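Local coordinates for protein DNA polymerase (Bacillus phage phi29, PDB 1XI1) that replicates the viral DNA from a protein primer, with strand displacement, high processivity and fidelity, and proofreads it with a 3'-5' exonuclease activity, at residues K7-A12 against L52-D57; F128-I133 against K167-I172; L178-Q183 against K379-L384. The protein carries 2 engineered substitutions. All coordinates share one frame; numbering follows the deposited sequence.

Contact 1 of 3, residues K7-A12 against L52-D57. Engineered in segment 7-12: Ala12 (natural residue Asp).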
loop_
_atom_site.group_PDB
_atom_site.type_symbol
_atom_site.label_atom_id
_atom_site.label_comp_id
_atom_site.label_asym_id
_atom_site.label_seq_id
_atom_site.Cartn_x
_atom_site.Cartn_y
_atom_site.Cartn_z
ATOM N N LYS C 7 -5.342 6.495 -27.576
ATOM C CA LYS C 7 -6.217 7.401 -26.844
ATOM C C LYS C 7 -6.349 6.837 -25.434
ATOM O O LYS C 7 -6.102 5.653 -25.225
ATOM C CB LYS C 7 -7.599 7.472 -27.491
ATOM C CG LYS C 7 -7.746 8.522 -28.575
ATOM C CD LYS C 7 -9.189 8.578 -29.041
ATOM C CE LYS C 7 -9.412 9.680 -30.048
ATOM N NZ LYS C 7 -10.860 9.824 -30.353
ATOM N N MET C 8 -6.755 7.678 -24.485
ATOM C CA MET C 8 -6.902 7.273 -23.091
ATOM C C MET C 8 -8.228 7.761 -22.561
ATOM O O MET C 8 -8.539 8.945 -22.697
ATOM C CB MET C 8 -5.780 7.882 -22.239
ATOM C CG MET C 8 -4.385 7.693 -22.825
ATOM S SD MET C 8 -3.062 8.217 -21.719
ATOM C CE MET C 8 -2.794 9.890 -22.302
ATOM N N TYR C 9 -9.004 6.864 -21.949
ATOM C CA TYR C 9 -10.300 7.243 -21.393
ATOM C C TYR C 9 -10.457 6.943 -19.916
ATOM O O TYR C 9 -9.807 6.042 -19.386
ATOM C CB TYR C 9 -11.440 6.546 -22.128
ATOM C CG TYR C 9 -11.568 6.954 -23.562
ATOM C CD1 TYR C 9 -10.679 6.463 -24.523
ATOM C CD2 TYR C 9 -12.572 7.835 -23.966
ATOM C CE1 TYR C 9 -10.788 6.835 -25.848
ATOM C CE2 TYR C 9 -12.692 8.219 -25.302
ATOM C CZ TYR C 9 -11.797 7.711 -26.234
ATOM O OH TYR C 9 -11.912 8.046 -27.559
ATOM N N SER C 10 -11.333 7.708 -19.265
ATOM C CA SER C 10 -11.643 7.540 -17.848
ATOM C C SER C 10 -13.070 7.000 -17.817
ATOM O O SER C 10 -14.017 7.729 -18.119
ATOM C CB SER C 10 -11.581 8.883 -17.121
ATOM O OG SER C 10 -12.291 8.841 -15.885
ATOM N N CYS C 11 -13.221 5.732 -17.440
ATOM C CA CYS C 11 -14.528 5.086 -17.424
ATOM C C CYS C 11 -15.081 4.731 -16.070
ATOM O O CYS C 11 -14.370 4.700 -15.073
ATOM C CB CYS C 11 -14.472 3.811 -18.251
ATOM S SG CYS C 11 -13.561 3.990 -19.768
ATOM N N ALA C 12 -16.372 4.439 -16.055
ATOM C CA ALA C 12 -17.040 4.062 -14.833
ATOM C C ALA C 12 -18.358 3.362 -15.145
ATOM O O ALA C 12 -18.937 3.569 -16.217
ATOM C CB ALA C 12 -17.277 5.282 -13.972
ATOM N N LEU C 52 -14.567 -2.791 -27.904
ATOM C CA LEU C 52 -13.936 -3.616 -28.926
ATOM C C LEU C 52 -13.466 -2.833 -30.154
ATOM O O LEU C 52 -12.558 -3.283 -30.860
ATOM C CB LEU C 52 -14.900 -4.727 -29.372
ATOM C CG LEU C 52 -15.466 -5.702 -28.332
ATOM C CD1 LEU C 52 -16.281 -6.772 -29.045
ATOM C CD2 LEU C 52 -14.344 -6.345 -27.541
ATOM N N LYS C 53 -14.070 -1.669 -30.408
ATOM C CA LYS C 53 -13.718 -0.850 -31.578
ATOM C C LYS C 53 -12.650 0.225 -31.325
ATOM O O LYS C 53 -11.829 0.521 -32.201
ATOM C CB LYS C 53 -14.966 -0.143 -32.130
ATOM C CG LYS C 53 -16.149 -1.058 -32.461
ATOM C CD LYS C 53 -17.351 -0.257 -32.957
ATOM C CE LYS C 53 -18.605 -1.105 -33.121
ATOM N NZ LYS C 53 -19.806 -0.273 -33.423
ATOM N N VAL C 54 -12.671 0.790 -30.113
ATOM C CA VAL C 54 -11.807 1.916 -29.746
ATOM C C VAL C 54 -10.292 1.784 -29.822
ATOM O O VAL C 54 -9.627 2.819 -29.958
ATOM C CB VAL C 54 -12.145 2.355 -28.299
ATOM C CG1 VAL C 54 -11.022 3.186 -27.704
ATOM C CG2 VAL C 54 -13.446 3.140 -28.282
ATOM N N GLN C 55 -9.699 0.596 -29.755
ATOM C CA GLN C 55 -8.223 0.512 -29.826
ATOM C C GLN C 55 -7.479 1.591 -28.987
ATOM O O GLN C 55 -6.657 2.340 -29.501
ATOM C CB GLN C 55 -7.759 0.609 -31.282
ATOM C CG GLN C 55 -8.243 -0.514 -32.177
ATOM C CD GLN C 55 -7.366 -0.740 -33.386
ATOM O OE1 GLN C 55 -6.159 -0.590 -33.315
ATOM N NE2 GLN C 55 -7.777 -1.096 -34.598
ATOM N N ALA C 56 -7.786 1.656 -27.695
ATOM C CA ALA C 56 -7.148 2.635 -26.815
ATOM C C ALA C 56 -6.858 2.033 -25.453
ATOM O O ALA C 56 -6.940 0.817 -25.275
ATOM C CB ALA C 56 -8.061 3.853 -26.646
ATOM N N ASP C 57 -6.534 2.898 -24.496
ATOM C CA ASP C 57 -6.262 2.500 -23.127
ATOM C C ASP C 57 -7.354 3.075 -22.225
ATOM O O ASP C 57 -7.552 4.288 -22.184
ATOM C CB ASP C 57 -4.904 3.028 -22.662
ATOM C CG ASP C 57 -3.746 2.444 -23.446
ATOM O OD1 ASP C 57 -3.913 1.367 -24.058
ATOM O OD2 ASP C 57 -2.657 3.049 -23.434
HETATM O O HOH W 1 -6.689 5.357 -29.568
#

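Contact 2 of 3, residues F128-I133 against K167-I172. With MG (magnesium ion), chain E; nucleotides of chain A.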
loop_
_atom_site.group_PDB
_atom_site.type_symbol
_atom_site.label_atom_id
_atom_site.label_comp_id
_atom_site.label_asym_id
_atom_site.label_seq_id
_atom_site.Cartn_x
_atom_site.Cartn_y
_atom_site.Cartn_z
ATOM N N PHE C 128 -6.310 6.660 -4.037
ATOM C CA PHE C 128 -7.250 7.222 -3.062
ATOM C C PHE C 128 -8.624 7.161 -3.685
ATOM O O PHE C 128 -8.752 6.916 -4.889
ATOM C CB PHE C 128 -6.951 8.694 -2.729
ATOM C CG PHE C 128 -5.495 9.043 -2.750
ATOM C CD1 PHE C 128 -4.836 9.282 -3.964
ATOM C CD2 PHE C 128 -4.776 9.123 -1.564
ATOM C CE1 PHE C 128 -3.485 9.585 -3.982
ATOM C CE2 PHE C 128 -3.420 9.424 -1.577
ATOM C CZ PHE C 128 -2.775 9.658 -2.785
ATOM N N PRO C 129 -9.670 7.369 -2.870
ATOM C CA PRO C 129 -11.055 7.351 -3.341
ATOM C C PRO C 129 -11.263 8.581 -4.214
ATOM O O PRO C 129 -10.530 9.573 -4.085
ATOM C CB PRO C 129 -11.866 7.441 -2.048
ATOM C CG PRO C 129 -10.939 6.866 -1.003
ATOM C CD PRO C 129 -9.613 7.447 -1.399
ATOM N N VAL C 130 -12.267 8.530 -5.078
ATOM C CA VAL C 130 -12.551 9.639 -5.972
ATOM C C VAL C 130 -12.786 10.938 -5.218
ATOM O O VAL C 130 -12.236 11.976 -5.575
ATOM C CB VAL C 130 -13.796 9.381 -6.815
ATOM C CG1 VAL C 130 -13.821 10.348 -7.984
ATOM C CG2 VAL C 130 -13.819 7.958 -7.293
ATOM N N LYS C 131 -13.616 10.888 -4.184
ATOM C CA LYS C 131 -13.904 12.085 -3.412
ATOM C C LYS C 131 -12.614 12.698 -2.886
ATOM O O LYS C 131 -12.333 13.862 -3.148
ATOM C CB LYS C 131 -14.870 11.765 -2.266
ATOM C CG LYS C 131 -16.227 11.240 -2.755
ATOM C CD LYS C 131 -16.828 12.136 -3.851
ATOM C CE LYS C 131 -17.960 11.433 -4.608
ATOM N NZ LYS C 131 -18.347 12.134 -5.878
ATOM N N LYS C 132 -11.818 11.914 -2.165
ATOM C CA LYS C 132 -10.549 12.405 -1.649
ATOM C C LYS C 132 -9.740 13.056 -2.777
ATOM O O LYS C 132 -9.277 14.189 -2.637
ATOM C CB LYS C 132 -9.741 11.254 -1.043
ATOM C CG LYS C 132 -8.473 11.685 -0.307
ATOM C CD LYS C 132 -7.716 10.476 0.213
ATOM C CE LYS C 132 -6.632 10.864 1.204
ATOM N NZ LYS C 132 -5.768 11.967 0.706
ATOM N N ILE C 133 -9.569 12.343 -3.893
ATOM C CA ILE C 133 -8.811 12.878 -5.021
ATOM C C ILE C 133 -9.361 14.230 -5.456
ATOM O O ILE C 133 -8.617 15.110 -5.888
ATOM C CB ILE C 133 -8.854 11.925 -6.246
ATOM C CG1 ILE C 133 -8.038 10.665 -5.953
ATOM C CG2 ILE C 133 -8.338 12.639 -7.494
ATOM C CD1 ILE C 133 -8.174 9.581 -7.014
ATOM N N LYS C 167 -20.940 11.768 -14.986
ATOM C CA LYS C 167 -20.021 12.641 -15.707
ATOM C C LYS C 167 -18.992 13.225 -14.748
ATOM O O LYS C 167 -17.810 13.281 -15.065
ATOM C CB LYS C 167 -20.778 13.785 -16.387
ATOM C CG LYS C 167 -19.866 14.730 -17.169
ATOM C CD LYS C 167 -20.654 15.824 -17.875
ATOM C CE LYS C 167 -19.730 16.858 -18.506
ATOM N NZ LYS C 167 -20.486 17.951 -19.181
ATOM N N ASN C 168 -19.443 13.659 -13.572
ATOM C CA ASN C 168 -18.535 14.235 -12.588
ATOM C C ASN C 168 -17.500 13.202 -12.121
ATOM O O ASN C 168 -16.298 13.477 -12.133
ATOM C CB ASN C 168 -19.319 14.769 -11.378
ATOM C CG ASN C 168 -18.446 15.595 -10.424
ATOM O OD1 ASN C 168 -18.641 15.569 -9.207
ATOM N ND2 ASN C 168 -17.497 16.344 -10.981
ATOM N N ASP C 169 -17.964 12.020 -11.715
ATOM C CA ASP C 169 -17.052 10.984 -11.241
ATOM C C ASP C 169 -15.968 10.662 -12.252
ATOM O O ASP C 169 -14.797 10.585 -11.898
ATOM C CB ASP C 169 -17.796 9.694 -10.885
ATOM C CG ASP C 169 -18.496 9.768 -9.538
ATOM O OD1 ASP C 169 -17.960 10.408 -8.600
ATOM O OD2 ASP C 169 -19.581 9.164 -9.411
ATOM N N ILE C 170 -16.342 10.471 -13.509
ATOM C CA ILE C 170 -15.336 10.145 -14.499
ATOM C C ILE C 170 -14.511 11.358 -14.875
ATOM O O ILE C 170 -13.394 11.217 -15.371
ATOM C CB ILE C 170 -15.956 9.572 -15.782
ATOM C CG1 ILE C 170 -16.951 10.572 -16.376
ATOM C CG2 ILE C 170 -16.608 8.240 -15.489
ATOM C CD1 ILE C 170 -17.580 10.124 -17.683
ATOM N N GLN C 171 -15.048 12.553 -14.656
ATOM C CA GLN C 171 -14.288 13.748 -15.012
ATOM C C GLN C 171 -13.203 14.005 -13.969
ATOM O O GLN C 171 -12.075 14.373 -14.310
ATOM C CB GLN C 171 -15.211 14.972 -15.141
ATOM C CG GLN C 171 -14.536 16.153 -15.820
ATOM C CD GLN C 171 -15.473 17.326 -16.101
ATOM O OE1 GLN C 171 -15.275 18.056 -17.072
ATOM N NE2 GLN C 171 -16.480 17.521 -15.247
ATOM N N ILE C 172 -13.551 13.804 -12.700
ATOM C CA ILE C 172 -12.597 13.996 -11.626
ATOM C C ILE C 172 -11.364 13.135 -11.864
ATOM O O ILE C 172 -10.241 13.584 -11.666
ATOM C CB ILE C 172 -13.192 13.607 -10.284
ATOM C CG1 ILE C 172 -14.295 14.593 -9.908
ATOM C CG2 ILE C 172 -12.092 13.553 -9.246
ATOM C CD1 ILE C 172 -15.021 14.260 -8.620
HETATM MG MG MG E . -21.517 8.707 -8.063
ATOM P P DT A 3 -8.123 3.048 1.111
ATOM O OP1 DT A 3 -7.935 4.545 1.288
ATOM O OP2 DT A 3 -9.040 2.449 2.165
ATOM O "O5'" DT A 3 -8.894 2.868 -0.313
ATOM C "C5'" DT A 3 -10.211 3.418 -0.525
ATOM C "C4'" DT A 3 -10.571 3.333 -1.990
ATOM O "O4'" DT A 3 -10.455 1.954 -2.412
ATOM C "C3'" DT A 3 -11.992 3.769 -2.349
ATOM O "O3'" DT A 3 -11.996 4.384 -3.647
ATOM C "C2'" DT A 3 -12.754 2.458 -2.351
ATOM C "C1'" DT A 3 -11.717 1.457 -2.833
ATOM N N1 DT A 3 -11.895 0.129 -2.233
ATOM C C2 DT A 3 -12.370 -0.886 -3.027
ATOM O O2 DT A 3 -12.623 -0.738 -4.213
ATOM N N3 DT A 3 -12.546 -2.085 -2.378
ATOM C C4 DT A 3 -12.299 -2.361 -1.043
ATOM O O4 DT A 3 -12.528 -3.488 -0.602
ATOM C C5 DT A 3 -11.781 -1.239 -0.270
ATOM C C7 DT A 3 -11.471 -1.420 1.185
ATOM C C6 DT A 3 -11.605 -0.074 -0.903
ATOM P P DT A 4 -13.390 4.691 -4.399
ATOM O OP1 DT A 4 -13.236 4.160 -5.780
ATOM O OP2 DT A 4 -13.733 6.128 -4.208
ATOM O "O5'" DT A 4 -14.469 3.789 -3.642
ATOM C "C5'" DT A 4 -15.844 3.780 -4.056
ATOM C "C4'" DT A 4 -15.993 3.037 -5.365
ATOM O "O4'" DT A 4 -15.435 1.719 -5.181
ATOM C "C3'" DT A 4 -17.431 2.828 -5.837
ATOM O "O3'" DT A 4 -17.546 2.896 -7.250
ATOM C "C2'" DT A 4 -17.781 1.438 -5.343
ATOM C "C1'" DT A 4 -16.431 0.717 -5.311
ATOM N N1 DT A 4 -16.247 -0.213 -4.176
ATOM C C2 DT A 4 -16.367 -1.577 -4.380
ATOM O O2 DT A 4 -16.598 -2.077 -5.471
ATOM N N3 DT A 4 -16.198 -2.340 -3.245
ATOM C C4 DT A 4 -15.927 -1.890 -1.964
ATOM O O4 DT A 4 -15.816 -2.697 -1.039
ATOM C C5 DT A 4 -15.803 -0.453 -1.831
ATOM C C7 DT A 4 -15.514 0.131 -0.484
ATOM C C6 DT A 4 -15.960 0.297 -2.928
#

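Contact 3 of 3, residues L178-Q183 against K379-L384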
loop_
_atom_site.group_PDB
_atom_site.type_symbol
_atom_site.label_atom_id
_atom_site.label_comp_id
_atom_site.label_asym_id
_atom_site.label_seq_id
_atom_site.Cartn_x
_atom_site.Cartn_y
_atom_site.Cartn_z
ATOM N N LEU C 178 -4.878 13.335 -16.255
ATOM C CA LEU C 178 -4.295 14.284 -17.205
ATOM C C LEU C 178 -3.147 15.083 -16.581
ATOM O O LEU C 178 -2.037 15.126 -17.122
ATOM C CB LEU C 178 -5.356 15.244 -17.748
ATOM C CG LEU C 178 -4.764 16.229 -18.769
ATOM C CD1 LEU C 178 -4.149 15.456 -19.938
ATOM C CD2 LEU C 178 -5.834 17.177 -19.258
ATOM N N ILE C 179 -3.424 15.713 -15.442
ATOM C CA ILE C 179 -2.422 16.499 -14.723
ATOM C C ILE C 179 -1.193 15.620 -14.477
ATOM O O ILE C 179 -0.044 16.041 -14.647
ATOM C CB ILE C 179 -2.970 16.971 -13.364
ATOM C CG1 ILE C 179 -4.047 18.049 -13.577
ATOM C CG2 ILE C 179 -1.823 17.468 -12.500
ATOM C CD1 ILE C 179 -4.791 18.505 -12.316
ATOM N N GLN C 180 -1.458 14.387 -14.074
ATOM C CA GLN C 180 -0.414 13.421 -13.807
ATOM C C GLN C 180 0.383 13.147 -15.094
ATOM O O GLN C 180 1.607 13.174 -15.071
ATOM C CB GLN C 180 -1.060 12.141 -13.247
ATOM C CG GLN C 180 -0.127 11.132 -12.617
ATOM C CD GLN C 180 -0.884 10.064 -11.821
ATOM O OE1 GLN C 180 -1.924 9.564 -12.261
ATOM N NE2 GLN C 180 -0.358 9.708 -10.648
ATOM N N PHE C 181 -0.292 12.914 -16.220
ATOM C CA PHE C 181 0.425 12.645 -17.475
ATOM C C PHE C 181 1.186 13.851 -18.024
ATOM O O PHE C 181 2.211 13.689 -18.698
ATOM C CB PHE C 181 -0.518 12.135 -18.567
ATOM C CG PHE C 181 -0.818 10.667 -18.476
ATOM C CD1 PHE C 181 -1.580 10.156 -17.424
ATOM C CD2 PHE C 181 -0.337 9.787 -19.440
ATOM C CE1 PHE C 181 -1.859 8.795 -17.331
ATOM C CE2 PHE C 181 -0.611 8.412 -19.355
ATOM C CZ PHE C 181 -1.376 7.920 -18.296
ATOM N N LYS C 182 0.681 15.053 -17.759
ATOM C CA LYS C 182 1.343 16.270 -18.229
ATOM C C LYS C 182 2.612 16.536 -17.428
ATOM O O LYS C 182 3.440 17.357 -17.817
ATOM C CB LYS C 182 0.409 17.476 -18.110
ATOM C CG LYS C 182 -0.497 17.695 -19.315
ATOM C CD LYS C 182 -1.390 18.913 -19.103
ATOM C CE LYS C 182 -2.323 19.146 -20.289
ATOM N NZ LYS C 182 -3.303 20.235 -20.009
ATOM N N GLN C 183 2.751 15.838 -16.302
ATOM C CA GLN C 183 3.917 15.986 -15.449
ATOM C C GLN C 183 4.926 14.871 -15.714
ATOM O O GLN C 183 5.841 14.660 -14.923
ATOM C CB GLN C 183 3.498 15.967 -13.974
ATOM C CG GLN C 183 2.608 17.125 -13.553
ATOM C CD GLN C 183 3.274 18.470 -13.782
ATOM O OE1 GLN C 183 4.378 18.719 -13.299
ATOM N NE2 GLN C 183 2.604 19.345 -14.524
ATOM N N LYS C 379 1.182 19.061 -5.589
ATOM C CA LYS C 379 1.707 18.744 -4.274
ATOM C C LYS C 379 1.453 17.284 -3.888
ATOM O O LYS C 379 2.291 16.644 -3.245
ATOM C CB LYS C 379 1.069 19.655 -3.222
ATOM C CG LYS C 379 1.717 19.548 -1.846
ATOM C CD LYS C 379 0.847 20.174 -0.754
ATOM C CE LYS C 379 1.572 20.200 0.569
ATOM N NZ LYS C 379 0.698 20.706 1.667
ATOM N N GLN C 380 0.281 16.769 -4.247
ATOM C CA GLN C 380 -0.062 15.388 -3.926
ATOM C C GLN C 380 0.769 14.440 -4.790
ATOM O O GLN C 380 1.130 13.344 -4.363
ATOM C CB GLN C 380 -1.562 15.142 -4.156
ATOM C CG GLN C 380 -2.478 15.921 -3.210
ATOM C CD GLN C 380 -2.013 15.834 -1.767
ATOM O OE1 GLN C 380 -1.030 16.469 -1.383
ATOM N NE2 GLN C 380 -2.706 15.033 -0.964
ATOM N N LEU C 381 1.076 14.869 -6.007
ATOM C CA LEU C 381 1.875 14.052 -6.900
ATOM C C LEU C 381 3.313 14.019 -6.380
ATOM O O LEU C 381 3.982 12.984 -6.441
ATOM C CB LEU C 381 1.823 14.613 -8.324
ATOM C CG LEU C 381 0.463 14.446 -9.024
ATOM C CD1 LEU C 381 0.464 15.138 -10.352
ATOM C CD2 LEU C 381 0.166 12.967 -9.222
ATOM N N ALA C 382 3.785 15.143 -5.845
ATOM C CA ALA C 382 5.141 15.199 -5.316
ATOM C C ALA C 382 5.267 14.198 -4.174
ATOM O O ALA C 382 6.260 13.475 -4.074
ATOM C CB ALA C 382 5.471 16.610 -4.821
ATOM N N LYS C 383 4.261 14.165 -3.310
ATOM C CA LYS C 383 4.254 13.234 -2.194
ATOM C C LYS C 383 4.248 11.788 -2.702
ATOM O O LYS C 383 4.928 10.927 -2.145
ATOM C CB LYS C 383 3.039 13.499 -1.299
ATOM C CG LYS C 383 3.002 14.922 -0.793
ATOM C CD LYS C 383 2.343 15.050 0.567
ATOM C CE LYS C 383 0.834 15.022 0.486
ATOM N NZ LYS C 383 0.251 15.332 1.810
ATOM N N LEU C 384 3.496 11.527 -3.768
ATOM C CA LEU C 384 3.421 10.179 -4.343
ATOM C C LEU C 384 4.801 9.751 -4.848
ATOM O O LEU C 384 5.237 8.606 -4.667
ATOM C CB LEU C 384 2.433 10.147 -5.519
ATOM C CG LEU C 384 1.068 9.481 -5.335
ATOM C CD1 LEU C 384 0.369 9.423 -6.687
ATOM C CD2 LEU C 384 1.217 8.091 -4.783
#

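Contact 1 of 3, residues K7-A12 against L52-D57
Two backbone hydrogen bonds join Lys7 and Tyr9 to Asp57, which sits between them in a parallel pairing. Asp57 N gives its hydrogen to Lys7 O at 2.9 Å, and Asp57 O takes the N-H of Tyr9, with Tyr9 N 3.0 Å away. The same oxygen also receives a CA-H contact from Met8 CA at 3.2 Å. One water bridges Lys7 N and Gln55 O, continuing the polar link past the end of the strand pair. Packing gathers round Ala56, whose CB lies 3.7 Å from Lys7 CB and meets the Tyr9 ring near its plane, 4.1 Å from CE1. Val54 CG1 approaches that CE1 obliquely. With CG anti to its carbonyl carbon (chi1 -65°), the tyrosine reaches back along the strand, and Trp50 meets its ring edge-to-face. Glu37 binds both the Tyr9 hydroxyl, by a hydrogen bond, and Lys7 NZ, by a salt bridge, while Asp57 OD1 pairs with Arg6. Backbone bonds thus set the start of strand 57-60 against strand 8-15, within the central sheet of the exonuclease domain, and the charge pairs made by Glu37 and Arg6 fasten the side chains on the two strands.

Contact 2 of 3, residues F128-I133 against K167-I172
The 3'-5' exonuclease site is the setting in which Lys131 meets Asp169, beside a bound magnesium ion and a single strand of DNA. Asp169 divides its carboxylate between two partners: OD2 binds the magnesium at 2.4 Å, and OD1 takes a salt bridge from Lys131 NZ at 3.2 Å. The ammonium group comes to the syn side of OD1, 15° out of the carboxylate plane, so metal and lysine each hold one oxygen of the group, which should restrict its rotation. Lys131 starts away from the other helix, but a bend at chi2 (-50°) carries its chain across to the aspartate; its side chain also lies close to that of Asp145, which likewise binds magnesium in this protein. Such carboxylates are the metal ligands of the DnaQ-like exonuclease fold of family B polymerases, in which Asp169 belongs to the Exo III motif on helix 160-182. Across from it, the first turn of helix 130-136 faces the DNA. Val130 N donates to OP2 of DT4 of chain A at 2.9 Å, while Pro129, at the N-cap position, lays its ring along the backbone of DT3 of chain A, with CG 3.5 Å from C3'. Val130 faces the other helix and the DNA with different branches. CG1, anti to the backbone N (chi1 -164°), packs 3.9 Å from Ile172 CG2, and CG2 turns to the phosphate, 3.6 Å from OP2 of DT4 of chain A. Ile172 CG2 also reaches Ile133 CG2 at 4.2 Å, giving an apolar seam beside the salt bridge, continued by Ile173; His61 also touches Val130 and Ile133.

Contact 3 of 3, residues L178-Q183 against K379-L384
The flat side-chain amide of Gln180 leans against two leucines of the opposite helix. Leu381 CD2 stands obliquely off the amide plane, 3.6 Å from NE2 and 3.9 Å from CG, touching nitrogen and CG alike. Leu384 CD1 comes to the nitrogen end, near the plane and 4.0 Å from NE2, the two side chains crossing at about a right angle. Gln180 reaches this place with CG anti to its backbone N (chi1 -167°) and the rest of the chain extended. The amide nitrogen lies among methyl groups here but is not without a partner, since NE2 donates to Lys125 O. The other branch of Leu381, CD1, meets Ile179 CG2 at 3.9 Å and Gln183 CG at 4.3 Å, so that this leucine is wedged among three residues at the end of helix 160-182. The axes of the short segments approach to 11.1 Å at the closest and cross at -63°, in a small contact centred on Leu381. It is a junction between domains: helix 160-182 belongs to the exonuclease part, whereas helix 376-393 is one of the fingers helices, carrying the family B motif that contains Lys383, a ligand of 5-methyl-UTP in a structure of this protein.

Overall arrangement
From the N terminus the chain meets the three contacts in series, none overlapping another. Contact 1 closes a loop through strands 24-31 and 38-41 and helix 44-54, bringing strands 8-15 and 57-60 together. After the sheet is completed, contact 2 joins helix 130-136 to the middle of helix 160-182. The end of that helix then makes contact 3, whose long loop spans almost 200 residues and ties the exonuclease domain to the polymerisation domain. Helix 160-182 also lies against contact 1: Ser10 OG probably hydrogen-bonds Ile170 O at 2.7 Å, and Met8 SD packs on Phe181 CE2. One helix therefore connects sheet, metal site and domain boundary.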